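Local coordinates for protein exoribonuclease II, mitochondrial (Candida glabrata, PDB 6F3H) that degrades RNA from the 3' end as the exoribonuclease component of the mitochondrial RNA degradosome, working together with a helicase, at residues A429-L434 with S698-G703. The protein carries 1 engineered substitution. Sequence-based numbering, arbitrary orientation.
With nucleotides of chain C.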
loop_
_atom_site.group_PDB
_atom_site.type_symbol
_atom_site.label_atom_id
_atom_site.label_comp_id
_atom_site.label_asym_id
_atom_site.label_seq_id
_atom_site.Cartn_x
_atom_site.Cartn_y
_atom_site.Cartn_z
ATOM N N ALA A 429 18.845 -3.719 -12.950
ATOM C CA ALA A 429 19.586 -2.477 -12.821
ATOM C C ALA A 429 20.249 -2.429 -11.450
ATOM O O ALA A 429 19.774 -3.059 -10.497
ATOM C CB ALA A 429 18.661 -1.285 -13.017
ATOM N N ASP A 430 21.338 -1.689 -11.309
ATOM C CA ASP A 430 22.076 -1.684 -10.053
ATOM C C ASP A 430 22.096 -0.276 -9.488
ATOM O O ASP A 430 23.125 0.413 -9.504
ATOM C CB ASP A 430 23.493 -2.220 -10.210
ATOM C CG ASP A 430 24.266 -2.113 -8.937
ATOM O OD1 ASP A 430 23.693 -2.479 -7.887
ATOM O OD2 ASP A 430 25.425 -1.654 -8.981
ATOM N N PRO A 431 20.971 0.180 -8.965
ATOM C CA PRO A 431 20.979 1.492 -8.341
ATOM C C PRO A 431 21.752 1.481 -7.035
ATOM O O PRO A 431 22.299 2.518 -6.641
ATOM C CB PRO A 431 19.491 1.800 -8.168
ATOM C CG PRO A 431 18.865 0.467 -8.014
ATOM C CD PRO A 431 19.700 -0.526 -8.769
ATOM N N ALA A 432 21.852 0.327 -6.371
ATOM C CA ALA A 432 22.634 0.263 -5.141
ATOM C C ALA A 432 24.064 0.754 -5.361
ATOM O O ALA A 432 24.696 1.265 -4.431
ATOM C CB ALA A 432 22.620 -1.164 -4.592
ATOM N N GLY A 433 24.584 0.627 -6.585
ATOM C CA GLY A 433 25.962 1.004 -6.842
ATOM C C GLY A 433 26.260 2.488 -6.750
ATOM O O GLY A 433 27.396 2.867 -6.472
ATOM N N LEU A 434 25.267 3.347 -6.968
ATOM C CA LEU A 434 25.576 4.777 -7.060
ATOM C C LEU A 434 25.847 5.428 -5.708
ATOM O O LEU A 434 26.097 6.643 -5.659
ATOM C CB LEU A 434 24.463 5.520 -7.807
ATOM C CG LEU A 434 24.151 4.922 -9.187
ATOM C CD1 LEU A 434 22.975 4.049 -9.096
ATOM C CD2 LEU A 434 23.875 5.948 -10.267
ATOM N N SER A 698 13.176 -5.163 -8.674
ATOM C CA SER A 698 12.791 -3.764 -8.879
ATOM C C SER A 698 13.431 -2.847 -7.855
ATOM O O SER A 698 12.749 -2.166 -7.098
ATOM C CB SER A 698 11.277 -3.634 -8.819
ATOM O OG SER A 698 10.706 -4.765 -9.395
ATOM N N PRO A 699 14.753 -2.759 -7.843
ATOM C CA PRO A 699 15.423 -1.935 -6.833
ATOM C C PRO A 699 15.246 -0.426 -7.009
ATOM O O PRO A 699 15.673 0.310 -6.118
ATOM C CB PRO A 699 16.892 -2.343 -6.975
ATOM C CG PRO A 699 17.022 -2.791 -8.382
ATOM C CD PRO A 699 15.710 -3.405 -8.755
HETATM N N MSE A 700 14.663 0.075 -8.099
HETATM C CA MSE A 700 14.545 1.540 -8.264
HETATM C C MSE A 700 13.193 2.073 -7.907
HETATM O O MSE A 700 12.935 3.267 -8.026
HETATM C CB MSE A 700 14.784 1.976 -9.689
HETATM C CG MSE A 700 16.166 1.790 -10.228
HETATM SE SE MSE A 700 16.122 1.963 -12.191
HETATM C CE MSE A 700 16.279 3.890 -12.387
ATOM N N ARG A 701 12.306 1.166 -7.551
ATOM C CA ARG A 701 10.921 1.519 -7.334
ATOM C C ARG A 701 10.331 0.786 -6.148
ATOM O O ARG A 701 9.170 1.028 -5.825
ATOM C CB ARG A 701 10.099 1.232 -8.598
ATOM C CG ARG A 701 9.954 -0.236 -8.923
ATOM C CD ARG A 701 9.019 -0.437 -10.105
ATOM N NE ARG A 701 8.906 -1.841 -10.492
ATOM C CZ ARG A 701 8.005 -2.688 -10.006
ATOM N NH1 ARG A 701 7.130 -2.280 -9.107
ATOM N NH2 ARG A 701 7.977 -3.946 -10.409
ATOM N N ARG A 702 11.093 -0.089 -5.497
ATOM C CA ARG A 702 10.721 -0.747 -4.253
ATOM C C ARG A 702 11.916 -0.713 -3.316
ATOM O O ARG A 702 12.970 -1.260 -3.639
ATOM C CB ARG A 702 10.297 -2.193 -4.482
ATOM C CG ARG A 702 9.086 -2.381 -5.312
ATOM C CD ARG A 702 8.556 -3.766 -5.058
ATOM N NE ARG A 702 9.434 -4.747 -5.668
ATOM C CZ ARG A 702 9.050 -5.637 -6.570
ATOM N NH1 ARG A 702 7.782 -5.683 -6.955
ATOM N NH2 ARG A 702 9.931 -6.502 -7.060
ATOM N N GLY A 703 11.733 -0.104 -2.136
ATOM C CA GLY A 703 12.719 -0.072 -1.082
ATOM C C GLY A 703 13.169 -1.429 -0.574
ATOM O O GLY A 703 14.364 -1.606 -0.314
ATOM P P C C 6 9.829 -2.680 -13.966
ATOM O OP1 C C 6 11.099 -2.305 -14.601
ATOM O OP2 C C 6 9.782 -3.173 -12.580
ATOM O "O5'" C C 6 8.931 -1.396 -14.136
ATOM C "C5'" C C 6 8.642 -0.917 -15.440
ATOM C "C4'" C C 6 7.566 0.144 -15.430
ATOM O "O4'" C C 6 6.265 -0.428 -15.125
ATOM C "C3'" C C 6 7.696 1.248 -14.407
ATOM O "O3'" C C 6 8.687 2.201 -14.723
ATOM C "C2'" C C 6 6.306 1.827 -14.436
ATOM O "O2'" C C 6 6.136 2.501 -15.662
ATOM C "C1'" C C 6 5.466 0.553 -14.509
ATOM N N1 C C 6 5.022 0.102 -13.160
ATOM C C2 C C 6 3.849 0.684 -12.620
ATOM O O2 C C 6 3.219 1.510 -13.281
ATOM N N3 C C 6 3.362 0.371 -11.403
ATOM C C4 C C 6 4.026 -0.511 -10.690
ATOM N N4 C C 6 3.503 -0.800 -9.493
ATOM C C5 C C 6 5.221 -1.129 -11.190
ATOM C C6 C C 6 5.691 -0.801 -12.401
ATOM P P A C 5 8.255 -7.348 -11.156
ATOM O OP1 A C 5 9.724 -7.488 -11.036
ATOM O OP2 A C 5 7.479 -6.848 -9.985
ATOM O "O5'" A C 5 7.993 -6.348 -12.351
ATOM C "C5'" A C 5 8.540 -6.632 -13.621
ATOM C "C4'" A C 5 7.898 -5.824 -14.713
ATOM O "O4'" A C 5 6.498 -6.170 -14.828
ATOM C "C3'" A C 5 7.896 -4.318 -14.528
ATOM O "O3'" A C 5 9.118 -3.733 -14.916
ATOM C "C2'" A C 5 6.735 -3.895 -15.404
ATOM O "O2'" A C 5 7.112 -3.931 -16.773
ATOM C "C1'" A C 5 5.750 -5.025 -15.138
ATOM N N9 A C 5 4.954 -4.708 -13.963
ATOM C C8 A C 5 5.157 -5.052 -12.650
ATOM N N7 A C 5 4.266 -4.554 -11.830
ATOM C C5 A C 5 3.455 -3.829 -12.685
ATOM C C6 A C 5 2.312 -3.064 -12.456
ATOM N N6 A C 5 1.777 -2.893 -11.241
ATOM N N1 A C 5 1.750 -2.481 -13.544
ATOM C C2 A C 5 2.296 -2.659 -14.761
ATOM N N3 A C 5 3.371 -3.362 -15.112
ATOM C C4 A C 5 3.881 -3.910 -14.002
#
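Pro431 and Pro699 meet ring against ring, their side chains crossing at about a right angle. CD of Pro431 lies 3.5 Å from CG of Pro699. CG of Pro431 is shared: it also packs on CG of Met700, a selenomethionine, at 3.7 Å. CG of Met700 stands beside the backbone N (chi1 -67°) and the chain is then extended (chi2 165°), which brings SE to 4.2 Å from CB of Ala429. No hydrogen bond joins the two segments. Packing of buried side chains carries the contact, and the carbonyl O of Ala429 also rests 3.5 Å from CG of Pro699. On helix 703-716, Leu706 touches Pro431 and His709 touches Pro699.

Both segments are loops of the RNB domain, the catalytic domain of RNase II-type exoribonucleases. Residues 429-434 leave strand 421-429, and residues 698-703 lead into helix 703-716 with Arg702 as its N-cap. The side chain of the magnesium ligand Asp410 lies about 8 Å from that of Pro699.

Beyond the prolines, 698-703 holds the RNA of chain C. Arg701 is extended from CG to NE, which carries its guanidinium out to the backbone phosphates. OP2 of nucleotide C6 accepts two bonds, from Arg701 NE at 2.6 Å and from Arg701 NH2 at 2.9 Å. It lies in the guanidinium plane, at the edge. The same NH2 also bonds weakly to OP2 of nucleotide A5. C5 of the C6 base lies over one face, offset toward the rim, and CB of Ser698 lies over the opposite face, also toward the rim. Arg702 NH1 gives a second bond to OP2 of A5, while its NH2 forms a salt bridge with Asp705.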